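Local coordinates for protein glucose 1-dehydrogenase (Haloferax mediterranei, PDB 2B5W) that catalyses the NAD(P)+-dependent oxidation of D-glucose to D-gluconate, preferring NADP+ and using a catalytic zinc, and also accepts other aldoses, at residues Gly146-Pro151 against Glu325-Gly330; Leu187-Leu192 against Leu202-Arg207; Pro211-Asp216 against Thr346-Ala351. The protein carries 1 engineered substitution. All blocks are in the same frame, centred on the assembly; numbering follows the deposited sequence.

Contact 1: Gly146-Pro151 against Glu325-Gly330; sequences GFLIEP and EDLVTG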
# COMPACT_ATOMS: atom_id res chain seq x y z
N GLY A 146 -21.97 -8.60 21.77
CA GLY A 146 -20.78 -9.36 21.36
C GLY A 146 -20.71 -9.64 19.87
O GLY A 146 -19.61 -9.95 19.33
N PHE A 147 -21.85 -9.56 19.19
CA PHE A 147 -21.90 -9.63 17.75
C PHE A 147 -21.18 -8.49 17.04
O PHE A 147 -21.08 -8.53 15.84
CB PHE A 147 -23.36 -9.76 17.27
CG PHE A 147 -24.22 -8.59 17.64
CD1 PHE A 147 -24.32 -7.47 16.80
CD2 PHE A 147 -24.95 -8.58 18.82
CE1 PHE A 147 -25.09 -6.40 17.18
CE2 PHE A 147 -25.69 -7.53 19.18
CZ PHE A 147 -25.80 -6.44 18.38
N LEU A 148 -20.76 -7.46 17.77
CA LEU A 148 -20.03 -6.35 17.19
C LEU A 148 -18.53 -6.61 17.19
O LEU A 148 -17.78 -5.91 16.51
CB LEU A 148 -20.28 -5.05 17.94
CG LEU A 148 -21.70 -4.49 17.85
CD1 LEU A 148 -21.76 -3.20 18.63
CD2 LEU A 148 -22.11 -4.29 16.44
N ILE A 149 -18.08 -7.62 17.93
CA ILE A 149 -16.62 -7.92 18.01
C ILE A 149 -16.09 -8.33 16.62
O ILE A 149 -15.04 -7.85 16.20
CB ILE A 149 -16.35 -8.97 19.07
CG1 ILE A 149 -16.71 -8.48 20.46
CG2 ILE A 149 -14.93 -9.48 18.98
CD1 ILE A 149 -16.00 -7.19 20.85
N GLU A 150 -16.80 -9.18 15.87
CA GLU A 150 -16.30 -9.50 14.55
C GLU A 150 -16.20 -8.31 13.61
O GLU A 150 -15.15 -8.09 13.00
CB GLU A 150 -17.09 -10.69 13.92
CG GLU A 150 -16.42 -11.29 12.68
CD GLU A 150 -16.74 -10.59 11.39
OE1 GLU A 150 -17.62 -9.70 11.39
OE2 GLU A 150 -16.11 -10.90 10.33
N PRO A 151 -17.23 -7.47 13.44
CA PRO A 151 -17.07 -6.28 12.61
C PRO A 151 -15.95 -5.35 13.08
O PRO A 151 -15.22 -4.83 12.25
CB PRO A 151 -18.44 -5.59 12.70
CG PRO A 151 -19.33 -6.52 13.26
CD PRO A 151 -18.63 -7.71 13.83
N GLU A 325 -25.75 2.50 21.38
CA GLU A 325 -27.21 2.51 21.44
C GLU A 325 -27.81 2.89 20.08
O GLU A 325 -28.73 2.24 19.60
CB GLU A 325 -27.69 3.48 22.53
CG GLU A 325 -27.35 3.06 23.96
CD GLU A 325 -27.76 4.10 25.00
OE1 GLU A 325 -28.01 5.28 24.65
OE2 GLU A 325 -27.84 3.73 26.19
N ASP A 326 -27.24 3.90 19.41
CA ASP A 326 -27.81 4.39 18.16
C ASP A 326 -27.46 3.52 16.95
O ASP A 326 -28.21 3.42 15.98
CB ASP A 326 -27.43 5.85 17.92
CG ASP A 326 -28.04 6.81 18.93
OD1 ASP A 326 -28.89 6.42 19.77
OD2 ASP A 326 -27.73 8.01 18.94
N LEU A 327 -26.31 2.88 17.00
CA LEU A 327 -25.87 2.00 15.93
C LEU A 327 -26.77 0.79 15.77
O LEU A 327 -27.09 0.41 14.64
CB LEU A 327 -24.42 1.55 16.20
CG LEU A 327 -23.81 0.65 15.10
CD1 LEU A 327 -23.37 1.46 13.93
CD2 LEU A 327 -22.64 -0.17 15.69
N VAL A 328 -27.11 0.18 16.89
CA VAL A 328 -27.89 -1.07 16.92
C VAL A 328 -29.38 -0.70 16.94
O VAL A 328 -29.97 -0.36 17.98
CB VAL A 328 -27.48 -1.98 18.08
CG1 VAL A 328 -28.29 -3.28 18.00
CG2 VAL A 328 -26.00 -2.30 17.98
N THR A 329 -29.96 -0.76 15.76
CA THR A 329 -31.33 -0.30 15.57
C THR A 329 -32.35 -1.36 15.86
O THR A 329 -33.53 -1.04 16.05
CB THR A 329 -31.52 0.30 14.18
OG1 THR A 329 -31.03 -0.57 13.17
CG2 THR A 329 -30.72 1.59 13.98
N GLY A 330 -31.93 -2.63 15.93
CA GLY A 330 -32.85 -3.68 16.31
C GLY A 330 -32.18 -4.99 16.65
O GLY A 330 -31.39 -5.48 15.86
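Phe147 places its CG between its backbone N and carbonyl carbon (chi1 62°), which swings the ring out toward Val328, while Val328 sets CG1 opposite its own N (chi1 -177°) and turns both methyls to meet the ring. The side chains come from opposite directions. CG1 of Val328 lies near the plane of the ring, at its edge, 4.0 Å from Phe147 CZ, and Val328 CG2 is 4.2 Å from the same carbon, so both methyls of the beta-branched valine lie against the para carbon. Beside it, Leu148 packs a second apolar layer: its CD2 stands 4.2 Å from Leu327 CD2, and its CD1 lies 4.4 Å from Val328 CG2. Bulky hydrocarbons suit both sides, since the backbones stay well apart, with Leu148 CA and Val328 CA 9.5 Å from each other. This packing belongs to the zinc-containing alcohol dehydrogenase fold. Phe147 and Leu148 belong to the 3-10 turn 146-148, leading into helix 149-164, whereas Leu327 ends helix 321-327 and Val328 opens strand 328-333 of the mixed sheet. Ala351 and Lys349 of strand 349-353 in that sheet touch Phe147 and Leu148 respectively, and Leu327 also rests on Leu186 and Leu187 of helix 183-194. Two residues beyond Leu148 comes Glu150, established as binding substrate and the catalytic zinc; its side chain touches His63, which ligates the zinc in this structure.

Contact 2: Leu187-Leu192 against Leu202-Arg207; sequences LTLAML and LYCLGR. With NAP (NADP nicotinamide-adenine-dinucleotide phosphate), chain I.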
# COMPACT_ATOMS: atom_id res chain seq x y z
N LEU A 187 -19.18 2.13 12.43
CA LEU A 187 -18.35 1.56 13.49
C LEU A 187 -16.90 2.05 13.36
O LEU A 187 -16.26 2.45 14.35
CB LEU A 187 -18.40 0.03 13.39
CG LEU A 187 -17.94 -0.86 14.50
CD1 LEU A 187 -18.74 -0.58 15.75
CD2 LEU A 187 -18.13 -2.31 14.02
N THR A 188 -16.39 2.04 12.13
CA THR A 188 -15.05 2.46 11.85
C THR A 188 -14.84 3.93 12.22
O THR A 188 -13.82 4.28 12.80
CB THR A 188 -14.70 2.20 10.40
OG1 THR A 188 -14.76 0.79 10.14
CG2 THR A 188 -13.33 2.63 10.08
N LEU A 189 -15.81 4.77 11.91
CA LEU A 189 -15.69 6.18 12.24
C LEU A 189 -15.53 6.39 13.77
O LEU A 189 -14.70 7.19 14.20
CB LEU A 189 -16.91 6.91 11.68
CG LEU A 189 -16.94 8.43 11.83
CD1 LEU A 189 -15.87 9.09 11.04
CD2 LEU A 189 -18.35 8.93 11.45
N ALA A 190 -16.34 5.70 14.59
CA ALA A 190 -16.21 5.77 16.03
C ALA A 190 -14.89 5.20 16.50
O ALA A 190 -14.25 5.75 17.41
CB ALA A 190 -17.36 5.04 16.71
N MET A 191 -14.44 4.12 15.87
CA MET A 191 -13.12 3.60 16.18
C MET A 191 -11.99 4.62 15.89
O MET A 191 -11.06 4.76 16.65
CB MET A 191 -12.83 2.30 15.45
CG MET A 191 -13.78 1.18 15.82
SD MET A 191 -13.58 -0.30 14.81
CE MET A 191 -11.84 -0.71 15.17
N LEU A 192 -12.07 5.32 14.78
CA LEU A 192 -11.07 6.30 14.42
C LEU A 192 -11.09 7.47 15.41
O LEU A 192 -10.05 8.01 15.73
CB LEU A 192 -11.24 6.79 12.96
CG LEU A 192 -10.94 5.71 11.93
CD1 LEU A 192 -11.43 6.12 10.55
CD2 LEU A 192 -9.43 5.38 11.86
N LEU A 202 -12.51 14.41 11.55
CA LEU A 202 -13.15 13.24 10.98
C LEU A 202 -14.26 13.58 9.97
O LEU A 202 -15.02 14.54 10.15
CB LEU A 202 -13.72 12.36 12.10
CG LEU A 202 -12.76 11.89 13.17
CD1 LEU A 202 -13.57 11.25 14.32
CD2 LEU A 202 -11.70 11.00 12.62
N TYR A 203 -14.40 12.73 8.97
CA TYR A 203 -15.31 12.94 7.84
C TYR A 203 -15.91 11.60 7.47
O TYR A 203 -15.25 10.57 7.59
CB TYR A 203 -14.52 13.52 6.69
CG TYR A 203 -13.87 14.85 7.00
CD1 TYR A 203 -12.63 14.91 7.58
CD2 TYR A 203 -14.49 16.05 6.63
CE1 TYR A 203 -12.00 16.11 7.86
CE2 TYR A 203 -13.86 17.26 6.90
CZ TYR A 203 -12.63 17.28 7.53
OH TYR A 203 -11.99 18.47 7.81
N CYS A 204 -17.16 11.57 7.01
CA CYS A 204 -17.78 10.32 6.58
C CYS A 204 -18.67 10.58 5.35
O CYS A 204 -19.47 11.50 5.36
CB CYS A 204 -18.56 9.65 7.68
SG CYS A 204 -19.34 8.11 7.27
N LEU A 205 -18.46 9.79 4.31
CA LEU A 205 -19.17 9.92 3.03
C LEU A 205 -20.43 9.08 3.00
O LEU A 205 -20.41 7.88 3.28
CB LEU A 205 -18.27 9.46 1.89
CG LEU A 205 -18.73 9.81 0.47
CD1 LEU A 205 -18.30 11.21 0.12
CD2 LEU A 205 -18.17 8.78 -0.54
N GLY A 206 -21.53 9.69 2.57
CA GLY A 206 -22.79 9.00 2.33
C GLY A 206 -23.52 9.69 1.18
O GLY A 206 -22.96 10.59 0.56
N ARG A 207 -24.77 9.32 0.97
CA ARG A 207 -25.58 9.89 -0.11
C ARG A 207 -27.06 9.93 0.31
O ARG A 207 -27.95 9.60 -0.47
CB ARG A 207 -25.35 9.15 -1.42
CG ARG A 207 -25.62 7.71 -1.44
CD ARG A 207 -25.27 7.05 -2.76
NE ARG A 207 -25.52 5.63 -2.69
CZ ARG A 207 -25.24 4.77 -3.67
NH1 ARG A 207 -24.66 5.21 -4.79
NH2 ARG A 207 -25.51 3.48 -3.52
PA NAP I . -23.52 -1.56 3.48
O1A NAP I . -24.12 -1.96 2.22
O2A NAP I . -24.49 -1.65 4.67
O5B NAP I . -22.99 -0.07 3.41
C5B NAP I . -22.43 0.52 2.28
C4B NAP I . -22.84 1.97 2.43
O4B NAP I . -22.13 2.72 1.47
C3B NAP I . -24.35 2.21 2.21
O3B NAP I . -24.98 2.81 3.32
C2B NAP I . -24.39 3.11 0.97
O2B NAP I . -25.34 4.16 1.03
C1B NAP I . -23.00 3.70 0.94
N9A NAP I . -22.59 4.01 -0.42
C8A NAP I . -22.49 3.13 -1.47
N7A NAP I . -22.08 3.82 -2.56
C5A NAP I . -21.96 5.14 -2.21
C6A NAP I . -21.59 6.30 -2.90
N6A NAP I . -21.32 6.31 -4.22
N1A NAP I . -21.56 7.50 -2.22
C2A NAP I . -21.86 7.58 -0.88
N3A NAP I . -22.23 6.44 -0.19
C4A NAP I . -22.26 5.25 -0.84
O3 NAP I . -22.34 -2.55 3.89
PN NAP I . -21.46 -2.67 5.25
O1N NAP I . -21.21 -1.34 5.87
O2N NAP I . -21.89 -3.82 6.10
O5D NAP I . -20.21 -3.05 4.32
C5D NAP I . -19.50 -2.05 3.62
C4D NAP I . -18.61 -2.68 2.55
O4D NAP I . -17.61 -3.47 3.20
C3D NAP I . -19.36 -3.63 1.60
O3D NAP I . -18.91 -3.46 0.27
C2D NAP I . -19.00 -5.00 2.15
O2D NAP I . -19.12 -6.06 1.23
C1D NAP I . -17.57 -4.77 2.62
N1N NAP I . -17.09 -5.64 3.71
C2N NAP I . -15.84 -6.14 3.53
C3N NAP I . -15.27 -6.88 4.52
C7N NAP I . -13.82 -7.24 4.31
O7N NAP I . -13.38 -8.16 5.25
N7N NAP I . -13.12 -6.68 3.29
C4N NAP I . -15.95 -7.19 5.71
C5N NAP I . -17.22 -6.66 5.88
C6N NAP I . -17.78 -5.86 4.88
P2B NAP I . -26.88 3.97 0.46
O1X NAP I . -27.63 3.03 1.25
O2X NAP I . -27.43 5.41 0.52
O3X NAP I . -26.82 3.50 -1.00
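Leu189 is the residue that seats the helix on the strand: its CD2 lies 3.8 Å from Cys204 CB, and its CD1 lies 4.1 Å from Leu202 CB and close to the carbonyl oxygen of Tyr203. This is the helix and second strand of a beta-alpha-beta crossover in the Rossmann fold, in which helix 183-194 follows strand 175-179 and returns the chain to strand 201-206. The segments 187-192 and 202-206 run nearly antiparallel (173°), their axes approaching to 9.5 Å. One turn after Leu189, Leu192 extends the seam, its CB 4.2 Å from Leu202 CD2. Branched leucines fill the gap between the two elements, and the small Cys204 lets the Leu189 methyl come close to the strand.

Further out, Leu221 packs on Leu189, while Leu192 touches Val178 of strand 175-179, Phe245 of strand 243-248 and Tyr199. The CB of Tyr203 points away from the helix, and its hydroxyl is hydrogen-bonded to Glu241.

Past the strand's end, at Arg207, the chain reaches the adenosine half of NADP. Extended from CG to NE, Arg207 lays its guanidinium flat over the adenine, with N7A 3.4 Å above the centre of its plane, and the 2'-phosphate sits at its edge, in that plane. A cationic planar group thus serves both the aromatic base and the anion, consistent with the preference for NADP+. Ser228 and Arg208 also hydrogen-bond the cofactor. Arg207 grips one phosphate oxygen, O3X, with two somewhat bent bonds, from NE at 3.0 Å (143°) and from NH2 at 2.8 Å (150°).

Contact 3: Pro211-Asp216 against Thr346-Ala351; sequences PDPTID and TTIKTA. With K (potassium ion), chain D.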
# COMPACT_ATOMS: atom_id res chain seq x y z
N PRO A 211 -34.19 13.89 7.05
CA PRO A 211 -33.53 13.37 8.26
C PRO A 211 -33.12 11.90 8.03
O PRO A 211 -33.83 11.12 7.40
CB PRO A 211 -34.65 13.44 9.31
CG PRO A 211 -35.87 13.12 8.52
CD PRO A 211 -35.65 13.76 7.16
N ASP A 212 -31.96 11.55 8.60
CA ASP A 212 -31.37 10.22 8.39
C ASP A 212 -30.54 9.87 9.62
O ASP A 212 -29.79 10.70 10.12
CB ASP A 212 -30.50 10.23 7.16
CG ASP A 212 -29.94 8.88 6.84
OD1 ASP A 212 -28.88 8.58 7.47
OD2 ASP A 212 -30.47 8.11 6.01
N PRO A 213 -30.70 8.65 10.14
CA PRO A 213 -30.01 8.32 11.42
C PRO A 213 -28.51 8.06 11.27
O PRO A 213 -27.78 8.16 12.28
CB PRO A 213 -30.70 7.03 11.88
CG PRO A 213 -31.17 6.39 10.62
CD PRO A 213 -31.57 7.55 9.69
N THR A 214 -28.04 7.79 10.06
CA THR A 214 -26.60 7.70 9.84
C THR A 214 -25.95 9.08 9.83
O THR A 214 -24.91 9.29 10.42
CB THR A 214 -26.19 6.89 8.56
OG1 THR A 214 -26.47 7.62 7.36
CG2 THR A 214 -26.97 5.60 8.40
N ILE A 215 -26.61 10.06 9.23
CA ILE A 215 -26.12 11.42 9.33
C ILE A 215 -26.06 11.87 10.79
O ILE A 215 -25.12 12.51 11.25
CB ILE A 215 -27.03 12.39 8.51
CG1 ILE A 215 -27.01 11.99 7.03
CG2 ILE A 215 -26.53 13.84 8.69
CD1 ILE A 215 -27.89 12.91 6.08
N ASP A 216 -27.10 11.52 11.54
CA ASP A 216 -27.15 11.93 12.89
C ASP A 216 -25.98 11.32 13.68
O ASP A 216 -25.37 11.97 14.48
CB ASP A 216 -28.46 11.49 13.54
CG ASP A 216 -29.68 12.25 13.05
OD1 ASP A 216 -29.52 13.31 12.42
OD2 ASP A 216 -30.83 11.79 13.30
N THR A 346 -33.39 3.43 7.70
CA THR A 346 -33.43 3.50 9.16
C THR A 346 -32.88 2.28 9.88
O THR A 346 -32.88 2.26 11.13
CB THR A 346 -34.85 3.74 9.66
OG1 THR A 346 -35.70 2.70 9.20
CG2 THR A 346 -35.40 5.02 9.12
N THR A 347 -32.47 1.25 9.12
CA THR A 347 -31.88 0.04 9.68
C THR A 347 -30.40 0.21 9.56
O THR A 347 -29.90 0.41 8.48
CB THR A 347 -32.36 -1.18 8.91
OG1 THR A 347 -33.80 -1.25 8.98
CG2 THR A 347 -31.91 -2.44 9.59
N ILE A 348 -29.69 0.21 10.68
CA ILE A 348 -28.24 0.37 10.60
C ILE A 348 -27.59 -0.97 10.93
O ILE A 348 -27.09 -1.63 10.04
CB ILE A 348 -27.76 1.49 11.50
CG1 ILE A 348 -28.40 2.81 11.07
CG2 ILE A 348 -26.21 1.58 11.44
CD1 ILE A 348 -28.10 3.95 11.98
N LYS A 349 -27.59 -1.36 12.19
CA LYS A 349 -27.11 -2.67 12.60
C LYS A 349 -28.18 -3.44 13.36
O LYS A 349 -28.77 -2.91 14.28
CB LYS A 349 -25.90 -2.51 13.51
CG LYS A 349 -25.29 -3.80 13.94
CD LYS A 349 -24.62 -4.44 12.72
CE LYS A 349 -23.90 -5.67 13.03
NZ LYS A 349 -23.34 -6.17 11.76
N THR A 350 -28.36 -4.70 12.98
CA THR A 350 -29.32 -5.59 13.62
C THR A 350 -28.67 -6.87 14.01
O THR A 350 -27.58 -7.18 13.55
CB THR A 350 -30.47 -5.93 12.69
OG1 THR A 350 -29.96 -6.63 11.54
CG2 THR A 350 -31.18 -4.68 12.13
N ALA A 351 -29.34 -7.60 14.88
CA ALA A 351 -28.93 -8.92 15.27
C ALA A 351 -30.17 -9.74 15.59
O ALA A 351 -31.23 -9.19 15.82
CB ALA A 351 -28.03 -8.89 16.50
K K D . -29.36 0.37 5.84
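Pro213, at the first turn of helix 213-220, comes to 6.3 Å from Thr346, CA to CA, and Thr214 CA to 7.5 Å from Ile348 CA, just before strand 349-353 begins. The proline ring presses its CG against the backbone of Thr346, 3.9 Å from CA. Ile348 extends to bring its terminal CD1 4.0 Å from Pro213 CB, the two side chains sliding past each other in opposite directions. The Ile348 and Thr214 side chains cross at an angle, with CD1 4.1 Å from Thr214 CG2. Proline suits a first turn, where no earlier helical carbonyl awaits its nitrogen. Before it, Asp212 is the N-cap: OD1 offers its anti lone pair to Ile215 N, and accepts from Thr214 N above the carboxylate plane and from Thr214 OG1 (2.6 Å) on the syn side. Threonine suits its place: OG1 sits between backbone N and carbonyl carbon (chi1 73°), facing this carboxylate and leaving CG2 on the Ile348 side. A valine here would probably leave Asp212 OD1 with one donor fewer and Asn181 ND2 without the OG1 acceptor. Thr347 O binds a potassium ion at 2.7 Å, joined by Asp344 O. The OD2 of Asp212 forms a salt bridge with Arg208, and both Arg208 and Asn181 bind NADP. The Asp212 carboxylate thus ties the helix start to Arg208 directly and to Asn181 by way of Thr214 OG1, while an apolar seam joins the helix to the loop entering the sheet.

Overall arrangement
Contact 2 lies within the Rossmann part, while contacts 1 and 3 involve the mixed sheet; the centres are 12 to 15 Å apart. Contacts 1 and 3 share neighbouring strands, 328-333 and 349-353: Thr329 N probably donates to Lys349 O (2.9 Å), and Ile348 N hydrogen-bonds Thr329 OG1 (2.9 Å). Contact 1 meets contact 2 through Leu187, whose CD2 is 3.5 Å from Pro151 CB. Contacts 2 and 3 follow each other in sequence. The Phe147 side chain lies about 9 Å from the zinc; Arg207 holds the far adenosine end of NADP, while the Thr214 side chain is about 6 Å from the cofactor. Lys349 is salt-bridged to Glu64, a zinc ligand.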